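D-lactate dehydrogenase (Fermentative) (PDB 5Z20) probably catalyses the NAD-dependent interconversion of D-lactate and pyruvate, as a D-isomer specific 2-hydroxyacid dehydrogenase of the fermentative type. Local coordinates at residues G60-C65 / G84-A89; V163-T168 / C184-Y189; I216-C221 / M244-G249. One frame throughout, in Å; residues are numbered along the deposited sequence.

Contact 1: G60-C65 / G84-A89; sequences GFEVVC and GTRLVA
The guanidinium of Arg86 receives the carboxylate of Glu62 at its edge: OE2 of Glu62 lies in the guanidinium plane, 3.1 Å from NH1 of Arg86. The carboxylate is not set flush against it, because the two planes stand 75° apart and NH1 reaches OE2 from above the carboxylate plane, so the salt bridge rests on one N-H...O bond. Arg86 bends at chi3 (65°) to bring NH1 beside the acid, and the two side chains run alongside in the same direction. The bridge lies at the N-terminal ends of both strands of a beta-alpha-beta unit (strand 63-66, helix 74-82, strand 87-90), whose strands are parallel neighbours in a five-stranded sheet. Gly84 ends the helix in a Schellman motif.

Where the strands begin, the carbonyl O of Glu62 accepts two amides, Arg86 N at 2.7 Å and Leu87 N at 3.1 Å. The ladder continues with Val64 N to Leu87 O and closes with Ala89 N to Val64 O, at 2.8 Å and nearly straight. Val63, Cys65, Leu87 and Ala89 occupy one face of the sheet, where CG1 of Val63 lies 4.2 Å from CD2 of Leu87. Helix 317-335 packs on this face near the strand starts, Ile331 on Val63 and Trp334 on Leu87, with Trp334 also touching Glu62 and Arg86. Val64 and Val88 point to the other face. There the side chains of Val64 and Thr85 cross at about a right angle, CG2 of Val64 touching both OG1 and CG2 of Thr85. Thr85 also ties down the turn before the first strand: OG1, turned away from its own carbonyl carbon (chi1 -64°), donates to the carbonyl O of Phe61 at 2.8 Å, nearly in line with that C=O.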
loop_
_atom_site.group_PDB
_atom_site.type_symbol
_atom_site.label_atom_id
_atom_site.label_comp_id
_atom_site.label_asym_id
_atom_site.label_seq_id
_atom_site.Cartn_x
_atom_site.Cartn_y
_atom_site.Cartn_z
ATOM N N GLY B 60 17.929 -26.963 32.102
ATOM C CA GLY B 60 18.404 -26.241 33.286
ATOM C C GLY B 60 17.588 -25.028 33.763
ATOM O O GLY B 60 17.979 -24.391 34.735
ATOM N N PHE B 61 16.547 -24.636 33.040
ATOM C CA PHE B 61 15.756 -23.455 33.443
ATOM C C PHE B 61 14.566 -23.955 34.237
ATOM O O PHE B 61 13.747 -24.749 33.772
ATOM C CB PHE B 61 15.278 -22.643 32.249
ATOM C CG PHE B 61 16.328 -21.754 31.635
ATOM C CD1 PHE B 61 17.210 -22.247 30.703
ATOM C CD2 PHE B 61 16.489 -20.450 32.053
ATOM C CE1 PHE B 61 18.216 -21.443 30.154
ATOM C CE2 PHE B 61 17.470 -19.643 31.514
ATOM C CZ PHE B 61 18.319 -20.124 30.540
ATOM N N GLU B 62 14.484 -23.467 35.462
ATOM C CA GLU B 62 13.407 -23.840 36.343
ATOM C C GLU B 62 12.056 -23.375 35.861
ATOM O O GLU B 62 11.064 -24.035 36.125
ATOM C CB GLU B 62 13.651 -23.304 37.772
ATOM C CG GLU B 62 14.677 -24.134 38.507
ATOM C CD GLU B 62 14.450 -24.187 39.989
ATOM O OE1 GLU B 62 13.843 -23.245 40.533
ATOM O OE2 GLU B 62 14.919 -25.192 40.582
ATOM N N VAL B 63 12.045 -22.198 35.246
ATOM C CA VAL B 63 10.829 -21.590 34.774
ATOM C C VAL B 63 10.931 -21.297 33.314
ATOM O O VAL B 63 11.913 -20.680 32.827
ATOM C CB VAL B 63 10.536 -20.256 35.523
ATOM C CG1 VAL B 63 9.222 -19.682 35.069
ATOM C CG2 VAL B 63 10.472 -20.499 37.040
ATOM N N VAL B 64 9.873 -21.658 32.619
ATOM C CA VAL B 64 9.739 -21.340 31.213
ATOM C C VAL B 64 8.511 -20.469 31.046
ATOM O O VAL B 64 7.451 -20.791 31.557
ATOM C CB VAL B 64 9.631 -22.636 30.401
ATOM C CG1 VAL B 64 9.125 -22.396 29.025
ATOM C CG2 VAL B 64 11.019 -23.286 30.300
ATOM N N CYS B 65 8.680 -19.354 30.332
ATOM C CA CYS B 65 7.562 -18.442 30.012
ATOM C C CYS B 65 7.211 -18.528 28.545
ATOM O O CYS B 65 8.065 -18.258 27.652
ATOM C CB CYS B 65 7.914 -17.031 30.338
ATOM S SG CYS B 65 6.527 -15.884 30.037
ATOM N N GLY B 84 14.758 -30.328 33.774
ATOM C CA GLY B 84 14.800 -29.569 35.046
ATOM C C GLY B 84 13.726 -28.462 35.238
ATOM O O GLY B 84 13.717 -27.762 36.261
ATOM N N THR B 85 12.842 -28.257 34.255
ATOM C CA THR B 85 11.879 -27.153 34.340
ATOM C C THR B 85 10.790 -27.536 35.343
ATOM O O THR B 85 10.282 -28.614 35.259
ATOM C CB THR B 85 11.262 -26.844 32.960
ATOM O OG1 THR B 85 12.312 -26.376 32.076
ATOM C CG2 THR B 85 10.178 -25.781 33.098
ATOM N N ARG B 86 10.448 -26.619 36.214
ATOM C CA ARG B 86 9.540 -26.893 37.269
ATOM C C ARG B 86 8.237 -26.126 37.207
ATOM O O ARG B 86 7.285 -26.534 37.802
ATOM C CB ARG B 86 10.265 -26.702 38.580
ATOM C CG ARG B 86 11.274 -27.804 38.834
ATOM C CD ARG B 86 12.129 -27.548 40.051
ATOM N NE ARG B 86 11.318 -27.552 41.243
ATOM C CZ ARG B 86 11.500 -26.759 42.283
ATOM N NH1 ARG B 86 12.484 -25.885 42.299
ATOM N NH2 ARG B 86 10.692 -26.849 43.312
ATOM N N LEU B 87 8.203 -25.045 36.442
ATOM C CA LEU B 87 6.999 -24.180 36.294
ATOM C C LEU B 87 6.869 -23.677 34.863
ATOM O O LEU B 87 7.837 -23.259 34.242
ATOM C CB LEU B 87 7.094 -22.972 37.182
ATOM C CG LEU B 87 5.977 -21.927 37.091
ATOM C CD1 LEU B 87 4.669 -22.528 37.609
ATOM C CD2 LEU B 87 6.328 -20.691 37.871
ATOM N N VAL B 88 5.655 -23.774 34.356
ATOM C CA VAL B 88 5.314 -23.194 33.068
ATOM C C VAL B 88 4.435 -21.972 33.285
ATOM O O VAL B 88 3.341 -22.086 33.813
ATOM C CB VAL B 88 4.576 -24.192 32.227
ATOM C CG1 VAL B 88 4.089 -23.544 30.951
ATOM C CG2 VAL B 88 5.520 -25.327 31.896
ATOM N N ALA B 89 4.970 -20.815 32.913
ATOM C CA ALA B 89 4.277 -19.556 33.120
ATOM C C ALA B 89 3.806 -19.047 31.756
ATOM O O ALA B 89 4.629 -18.754 30.855
ATOM C CB ALA B 89 5.215 -18.552 33.727
#

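Contact 2: V163-T168 / C184-Y189; sequences VGVIGT and CELLAY. With NAI (1,4-dihydronicotinamide adenine dinucleotide), chain L.
Both Ile166 and Tyr189 carry a side-chain carbon opposite their own backbone N: CG2 in Ile166, and CG in Tyr189 (chi1 168°). These torsions bring the methyl to the edge of the phenol ring, with Ile166 CG2 4.2 Å from Tyr189 CD2. Beyond it the ring meets the coenzyme, and Tyr189 CE2 lies 3.7 Å from C2A of the adenine. On the other face of the sheet, CD2 of Leu186 packs against CG2 of Val165 at 3.9 Å, and the methyl of Thr168 touches CB of Ala188. Helix 170-181 covers this side, with Phe175 against Val163 and Val165.

Five backbone hydrogen bonds join the parallel strands, from Val163 N bonded to Glu185 O at one end to Gly167 N bonded to Tyr189 O at 2.9 Å at the other. This last bond holds the turn just as it passes the adenosine ribose, where Gly167 CA comes within 3.7 Å of O4B. OD2 of Asp190, which also binds NADH, accepts from Thr168 N, and OG1 of Thr168 is hydrogen-bonded to OH of Tyr204. The arrangement is that of the first beta-alpha-beta unit of a Rossmann fold, with Gly167 opening what is probably its GxGxxG dinucleotide-binding turn.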
loop_
_atom_site.group_PDB
_atom_site.type_symbol
_atom_site.label_atom_id
_atom_site.label_comp_id
_atom_site.label_asym_id
_atom_site.label_seq_id
_atom_site.Cartn_x
_atom_site.Cartn_y
_atom_site.Cartn_z
ATOM N N VAL B 163 -26.133 -7.509 17.342
ATOM C CA VAL B 163 -24.844 -7.973 17.548
ATOM C C VAL B 163 -24.911 -9.193 18.396
ATOM O O VAL B 163 -25.360 -9.130 19.549
ATOM C CB VAL B 163 -24.022 -6.857 18.262
ATOM C CG1 VAL B 163 -22.668 -7.390 18.655
ATOM C CG2 VAL B 163 -23.909 -5.610 17.381
ATOM N N GLY B 164 -24.407 -10.314 17.857
ATOM C CA GLY B 164 -24.416 -11.570 18.582
ATOM C C GLY B 164 -23.046 -11.882 19.131
ATOM O O GLY B 164 -22.057 -11.904 18.372
ATOM N N VAL B 165 -23.011 -12.164 20.417
ATOM C CA VAL B 165 -21.802 -12.463 21.127
ATOM C C VAL B 165 -21.792 -13.931 21.503
ATOM O O VAL B 165 -22.626 -14.370 22.294
ATOM C CB VAL B 165 -21.706 -11.598 22.400
ATOM C CG1 VAL B 165 -20.426 -11.878 23.110
ATOM C CG2 VAL B 165 -21.820 -10.141 22.049
ATOM N N ILE B 166 -20.831 -14.680 20.985
ATOM C CA ILE B 166 -20.692 -16.060 21.320
ATOM C C ILE B 166 -19.590 -16.134 22.355
ATOM O O ILE B 166 -18.389 -15.950 22.062
ATOM C CB ILE B 166 -20.330 -16.842 20.065
ATOM C CG1 ILE B 166 -21.529 -16.818 19.108
ATOM C CG2 ILE B 166 -19.919 -18.270 20.379
ATOM C CD1 ILE B 166 -21.243 -17.312 17.723
ATOM N N GLY B 167 -19.988 -16.422 23.572
ATOM C CA GLY B 167 -19.051 -16.461 24.698
ATOM C C GLY B 167 -19.061 -15.166 25.463
ATOM O O GLY B 167 -18.425 -14.210 25.036
ATOM N N THR B 168 -19.808 -15.150 26.567
ATOM C CA THR B 168 -20.041 -13.939 27.348
ATOM C C THR B 168 -19.253 -13.943 28.643
ATOM O O THR B 168 -19.797 -13.683 29.708
ATOM C CB THR B 168 -21.548 -13.767 27.649
ATOM O OG1 THR B 168 -22.117 -14.969 28.231
ATOM C CG2 THR B 168 -22.274 -13.495 26.332
ATOM N N CYS B 184 -26.647 -0.761 19.964
ATOM C CA CYS B 184 -26.907 -2.037 19.314
ATOM C C CYS B 184 -27.831 -2.940 20.188
ATOM O O CYS B 184 -27.892 -2.814 21.423
ATOM C CB CYS B 184 -25.592 -2.820 19.144
ATOM S SG CYS B 184 -24.487 -1.941 17.994
ATOM N N GLU B 185 -28.517 -3.858 19.549
ATOM C CA GLU B 185 -29.315 -4.850 20.283
ATOM C C GLU B 185 -28.422 -6.065 20.509
ATOM O O GLU B 185 -27.929 -6.654 19.527
ATOM C CB GLU B 185 -30.513 -5.203 19.426
ATOM C CG GLU B 185 -31.381 -6.283 20.046
ATOM C CD GLU B 185 -32.628 -6.620 19.227
ATOM O OE1 GLU B 185 -32.949 -5.972 18.203
ATOM O OE2 GLU B 185 -33.299 -7.551 19.609
ATOM N N LEU B 186 -28.264 -6.499 21.745
ATOM C CA LEU B 186 -27.370 -7.617 21.987
ATOM C C LEU B 186 -28.010 -8.980 22.107
ATOM O O LEU B 186 -28.943 -9.185 22.885
ATOM C CB LEU B 186 -26.564 -7.346 23.252
ATOM C CG LEU B 186 -25.417 -6.361 23.074
ATOM C CD1 LEU B 186 -25.144 -5.658 24.393
ATOM C CD2 LEU B 186 -24.190 -7.106 22.575
ATOM N N LEU B 187 -27.458 -9.917 21.349
ATOM C CA LEU B 187 -27.855 -11.304 21.422
ATOM C C LEU B 187 -26.663 -12.079 21.910
ATOM O O LEU B 187 -25.520 -11.673 21.626
ATOM C CB LEU B 187 -28.257 -11.770 20.038
ATOM C CG LEU B 187 -29.291 -10.890 19.322
ATOM C CD1 LEU B 187 -29.618 -11.509 17.987
ATOM C CD2 LEU B 187 -30.544 -10.724 20.153
ATOM N N ALA B 188 -26.905 -13.137 22.669
ATOM C CA ALA B 188 -25.859 -13.865 23.337
ATOM C C ALA B 188 -26.066 -15.347 23.317
ATOM O O ALA B 188 -27.172 -15.824 23.516
ATOM C CB ALA B 188 -25.695 -13.388 24.795
ATOM N N TYR B 189 -24.971 -16.071 23.191
ATOM C CA TYR B 189 -24.983 -17.463 23.355
ATOM C C TYR B 189 -23.807 -17.847 24.218
ATOM O O TYR B 189 -22.633 -17.486 23.954
ATOM C CB TYR B 189 -24.913 -18.136 22.030
ATOM C CG TYR B 189 -24.625 -19.601 22.144
ATOM C CD1 TYR B 189 -25.615 -20.500 22.590
ATOM C CD2 TYR B 189 -23.372 -20.088 21.863
ATOM C CE1 TYR B 189 -25.341 -21.837 22.745
ATOM C CE2 TYR B 189 -23.079 -21.427 22.019
ATOM C CZ TYR B 189 -24.071 -22.287 22.442
ATOM O OH TYR B 189 -23.779 -23.599 22.562
HETATM P PA NAI L . -13.548 -16.315 29.964
HETATM O O1A NAI L . -13.235 -17.618 30.391
HETATM O O2A NAI L . -13.737 -15.243 30.902
HETATM O O5B NAI L . -14.828 -16.466 29.144
HETATM C C5B NAI L . -15.040 -17.415 28.161
HETATM C C4B NAI L . -16.527 -17.547 27.958
HETATM O O4B NAI L . -16.778 -18.449 26.905
HETATM C C3B NAI L . -17.283 -18.008 29.210
HETATM O O3B NAI L . -18.508 -17.358 29.463
HETATM C C2B NAI L . -17.599 -19.398 28.796
HETATM O O2B NAI L . -18.709 -19.994 29.411
HETATM C C1B NAI L . -17.816 -19.273 27.307
HETATM N N9A NAI L . -17.823 -20.600 26.684
HETATM C C8A NAI L . -17.177 -21.666 27.131
HETATM N N7A NAI L . -17.400 -22.708 26.402
HETATM C C5A NAI L . -18.208 -22.353 25.452
HETATM C C6A NAI L . -18.832 -23.037 24.324
HETATM N N6A NAI L . -18.605 -24.322 24.110
HETATM N N1A NAI L . -19.616 -22.321 23.536
HETATM C C2A NAI L . -19.840 -21.049 23.786
HETATM N N3A NAI L . -19.302 -20.373 24.782
HETATM C C4A NAI L . -18.506 -20.958 25.643
HETATM O O3 NAI L . -12.445 -16.025 28.896
HETATM P PN NAI L . -12.031 -14.642 28.303
HETATM O O1N NAI L . -11.151 -14.027 29.219
HETATM O O2N NAI L . -13.200 -13.962 27.892
HETATM O O5D NAI L . -11.262 -15.185 27.101
HETATM C C5D NAI L . -11.874 -15.533 25.898
HETATM C C4D NAI L . -10.894 -16.090 24.876
HETATM O O4D NAI L . -10.363 -15.132 23.998
HETATM C C3D NAI L . -9.696 -16.800 25.443
HETATM O O3D NAI L . -9.942 -18.161 25.689
HETATM C C2D NAI L . -8.649 -16.623 24.370
HETATM O O2D NAI L . -8.566 -17.724 23.512
HETATM C C1D NAI L . -9.099 -15.449 23.559
HETATM N N1N NAI L . -8.175 -14.347 23.722
HETATM C C2N NAI L . -7.671 -13.774 22.652
HETATM C C3N NAI L . -6.797 -12.711 22.727
HETATM C C7N NAI L . -6.239 -12.074 21.472
HETATM O O7N NAI L . -5.222 -11.502 21.502
HETATM N N7N NAI L . -6.835 -12.127 20.331
HETATM C C4N NAI L . -6.414 -12.302 23.998
HETATM C C5N NAI L . -6.933 -12.922 25.103
HETATM C C6N NAI L . -7.828 -13.945 24.930
#

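Contact 3: I216-C221 / M244-G249; sequences IVSLHC and MLINTG. With NAI (1,4-dihydronicotinamide adenine dinucleotide), chain L.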
loop_
_atom_site.group_PDB
_atom_site.type_symbol
_atom_site.label_atom_id
_atom_site.label_comp_id
_atom_site.label_asym_id
_atom_site.label_seq_id
_atom_site.Cartn_x
_atom_site.Cartn_y
_atom_site.Cartn_z
ATOM N N ILE B 216 -24.046 -8.668 13.078
ATOM C CA ILE B 216 -22.615 -8.788 13.408
ATOM C C ILE B 216 -22.461 -9.874 14.456
ATOM O O ILE B 216 -23.218 -9.876 15.396
ATOM C CB ILE B 216 -22.066 -7.475 14.055
ATOM C CG1 ILE B 216 -22.181 -6.320 13.070
ATOM C CG2 ILE B 216 -20.635 -7.647 14.463
ATOM C CD1 ILE B 216 -21.942 -4.946 13.642
ATOM N N VAL B 217 -21.489 -10.775 14.278
ATOM C CA VAL B 217 -21.218 -11.824 15.222
ATOM C C VAL B 217 -19.773 -11.737 15.634
ATOM O O VAL B 217 -18.899 -11.598 14.771
ATOM C CB VAL B 217 -21.435 -13.215 14.563
ATOM C CG1 VAL B 217 -21.011 -14.356 15.473
ATOM C CG2 VAL B 217 -22.914 -13.383 14.168
ATOM N N SER B 218 -19.518 -11.881 16.922
ATOM C CA SER B 218 -18.163 -11.819 17.448
ATOM C C SER B 218 -17.922 -12.981 18.384
ATOM O O SER B 218 -18.743 -13.237 19.264
ATOM C CB SER B 218 -17.932 -10.502 18.256
ATOM O OG SER B 218 -16.544 -10.365 18.529
ATOM N N LEU B 219 -16.808 -13.672 18.195
ATOM C CA LEU B 219 -16.430 -14.873 18.924
ATOM C C LEU B 219 -15.508 -14.540 20.087
ATOM O O LEU B 219 -14.442 -13.960 19.913
ATOM C CB LEU B 219 -15.676 -15.855 17.986
ATOM C CG LEU B 219 -16.397 -16.191 16.667
ATOM C CD1 LEU B 219 -15.543 -17.066 15.784
ATOM C CD2 LEU B 219 -17.661 -16.937 17.001
ATOM N N HIS B 220 -15.930 -14.968 21.265
ATOM C CA HIS B 220 -15.175 -14.751 22.500
ATOM C C HIS B 220 -15.221 -15.945 23.454
ATOM O O HIS B 220 -15.033 -15.810 24.640
ATOM C CB HIS B 220 -15.682 -13.470 23.190
ATOM C CG HIS B 220 -15.552 -12.244 22.342
ATOM N ND1 HIS B 220 -14.330 -11.648 22.071
ATOM C CD2 HIS B 220 -16.473 -11.512 21.682
ATOM C CE1 HIS B 220 -14.536 -10.545 21.384
ATOM N NE2 HIS B 220 -15.821 -10.449 21.116
ATOM N N CYS B 221 -15.394 -17.132 22.894
ATOM C CA CYS B 221 -15.321 -18.345 23.629
ATOM C C CYS B 221 -13.925 -18.875 23.508
ATOM O O CYS B 221 -13.237 -18.615 22.518
ATOM C CB CYS B 221 -16.349 -19.364 23.077
ATOM S SG CYS B 221 -16.184 -19.695 21.305
ATOM N N MET B 244 -21.540 -9.591 9.195
ATOM C CA MET B 244 -20.161 -9.398 9.556
ATOM C C MET B 244 -19.809 -10.393 10.627
ATOM O O MET B 244 -20.529 -10.542 11.606
ATOM C CB MET B 244 -19.968 -7.977 10.104
ATOM C CG MET B 244 -18.599 -7.681 10.703
ATOM S SD MET B 244 -18.484 -5.960 11.236
ATOM C CE MET B 244 -18.428 -5.097 9.674
ATOM N N LEU B 245 -18.659 -11.063 10.457
ATOM C CA LEU B 245 -18.124 -11.963 11.447
ATOM C C LEU B 245 -16.748 -11.445 11.932
ATOM O O LEU B 245 -15.894 -11.133 11.127
ATOM C CB LEU B 245 -17.934 -13.367 10.834
ATOM C CG LEU B 245 -17.309 -14.385 11.790
ATOM C CD1 LEU B 245 -18.189 -14.686 13.004
ATOM C CD2 LEU B 245 -16.991 -15.703 11.063
ATOM N N ILE B 246 -16.544 -11.461 13.236
ATOM C CA ILE B 246 -15.328 -11.048 13.907
ATOM C C ILE B 246 -14.783 -12.168 14.763
ATOM O O ILE B 246 -15.522 -12.747 15.592
ATOM C CB ILE B 246 -15.579 -9.832 14.842
ATOM C CG1 ILE B 246 -16.197 -8.666 14.145
ATOM C CG2 ILE B 246 -14.273 -9.367 15.487
ATOM C CD1 ILE B 246 -15.390 -8.059 12.981
ATOM N N ASN B 247 -13.504 -12.490 14.560
ATOM C CA ASN B 247 -12.831 -13.516 15.327
ATOM C C ASN B 247 -11.542 -13.026 15.953
ATOM O O ASN B 247 -10.524 -12.970 15.308
ATOM C CB ASN B 247 -12.558 -14.788 14.521
ATOM C CG ASN B 247 -12.052 -15.918 15.381
ATOM O OD1 ASN B 247 -12.102 -15.867 16.621
ATOM N ND2 ASN B 247 -11.496 -16.939 14.733
ATOM N N THR B 248 -11.653 -12.645 17.220
ATOM C CA THR B 248 -10.538 -12.298 18.069
ATOM C C THR B 248 -10.349 -13.348 19.189
ATOM O O THR B 248 -9.721 -13.080 20.222
ATOM C CB THR B 248 -10.737 -10.918 18.757
ATOM O OG1 THR B 248 -11.889 -10.939 19.573
ATOM C CG2 THR B 248 -10.815 -9.799 17.742
ATOM N N GLY B 249 -10.880 -14.544 18.957
ATOM C CA GLY B 249 -10.768 -15.686 19.889
ATOM C C GLY B 249 -9.569 -16.551 19.566
ATOM O O GLY B 249 -8.451 -16.273 20.045
HETATM P PA NAI L . -13.548 -16.315 29.964
HETATM O O1A NAI L . -13.235 -17.618 30.391
HETATM O O2A NAI L . -13.737 -15.243 30.902
HETATM O O5B NAI L . -14.828 -16.466 29.144
HETATM C C5B NAI L . -15.040 -17.415 28.161
HETATM C C4B NAI L . -16.527 -17.547 27.958
HETATM O O4B NAI L . -16.778 -18.449 26.905
HETATM C C3B NAI L . -17.283 -18.008 29.210
HETATM O O3B NAI L . -18.508 -17.358 29.463
HETATM C C2B NAI L . -17.599 -19.398 28.796
HETATM O O2B NAI L . -18.709 -19.994 29.411
HETATM C C1B NAI L . -17.816 -19.273 27.307
HETATM N N9A NAI L . -17.823 -20.600 26.684
HETATM C C8A NAI L . -17.177 -21.666 27.131
HETATM N N7A NAI L . -17.400 -22.708 26.402
HETATM C C5A NAI L . -18.208 -22.353 25.452
HETATM C C6A NAI L . -18.832 -23.037 24.324
HETATM N N6A NAI L . -18.605 -24.322 24.110
HETATM N N1A NAI L . -19.616 -22.321 23.536
HETATM C C2A NAI L . -19.840 -21.049 23.786
HETATM N N3A NAI L . -19.302 -20.373 24.782
HETATM C C4A NAI L . -18.506 -20.958 25.643
HETATM O O3 NAI L . -12.445 -16.025 28.896
HETATM P PN NAI L . -12.031 -14.642 28.303
HETATM O O1N NAI L . -11.151 -14.027 29.219
HETATM O O2N NAI L . -13.200 -13.962 27.892
HETATM O O5D NAI L . -11.262 -15.185 27.101
HETATM C C5D NAI L . -11.874 -15.533 25.898
HETATM C C4D NAI L . -10.894 -16.090 24.876
HETATM O O4D NAI L . -10.363 -15.132 23.998
HETATM C C3D NAI L . -9.696 -16.800 25.443
HETATM O O3D NAI L . -9.942 -18.161 25.689
HETATM C C2D NAI L . -8.649 -16.623 24.370
HETATM O O2D NAI L . -8.566 -17.724 23.512
HETATM C C1D NAI L . -9.099 -15.449 23.559
HETATM N N1N NAI L . -8.175 -14.347 23.722
HETATM C C2N NAI L . -7.671 -13.774 22.652
HETATM C C3N NAI L . -6.797 -12.711 22.727
HETATM C C7N NAI L . -6.239 -12.074 21.472
HETATM O O7N NAI L . -5.222 -11.502 21.502
HETATM N N7N NAI L . -6.835 -12.127 20.331
HETATM C C4N NAI L . -6.414 -12.302 23.998
HETATM C C5N NAI L . -6.933 -12.922 25.103
HETATM C C6N NAI L . -7.828 -13.945 24.930
HETATM O O HOH W 1 -14.199 -11.918 18.331
HETATM O O HOH W 2 -11.646 -13.000 22.436
#
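From CB outward, Leu219 leans on the strand beside it. Its CB lies near OD1 of Asn247, and CG sits 3.7 Å from the carbonyl O of Ile246. With CG opposite the carbonyl carbon of its own residue (chi1 -52°), the CD1 branch reaches the Asn247 amide, 3.7 Å from CG of that residue, while CD2 turns to CD1 of Ile166 on strand 162-166. The amide that Leu219 covers is already committed: OD1 of Asn247 accepts from Gly249 N at 2.9 Å in an Asx turn, the donor standing above the carbonyl plane, and ND2 bonds to the carbonyl O of Arg250.

Leading into this turn, strands 216-219 and 243-247 run parallel in a beta-alpha-beta unit with helix 233-238. Three backbone hydrogen bonds link them: Val217 N to Met244 O, Ile246 N to Val217 O, and Leu219 N to Ile246 O. CG1 of Val217 meets CD1 of Leu245 at 3.8 Å on the face of Leu219. On the opposite face Ile216 lies alongside Met244, and helix 118-134 packs over both through Ile129.

Where the strands end, water takes over. One water donates to Leu219 O at 2.6 Å and accepts from Thr248 N. Bonded also to Ser218 OG, it sits above one face of the His220 ring, offset toward its rim. A second bonds to His220 ND1 and donates to Thr248 O and to O4D of the nicotinamide ribose. Thr248 O also accepts from N7N of the carboxamide at 3.0 Å. One backbone carbonyl thus grips the amide directly and the ribose through water, which would help orient the nicotinamide.

All three contacts pair parallel strands of beta-alpha-beta units, but in two sheets. Contacts 2 and 3 share the seven-stranded Rossmann sheet, their centres 10 Å apart, and strands 162-166 and 216-219 adjoin in it. Contact 1 belongs to the five-stranded sheet, 39 and 34 Å from them between centres, on the other side of the chain's centre. Mostly buried, it still carries a salt bridge at the surface, between partly exposed Glu62 and exposed Arg86. Contact 3 is wholly buried and lies nearest the chain's centre. Both Rossmann contacts end at NADH: contact 2 at the adenosine half, chiefly by packing, contact 3 mainly at the nicotinamide half, through direct and water-mediated hydrogen bonds, with Cys221 reaching the adenine.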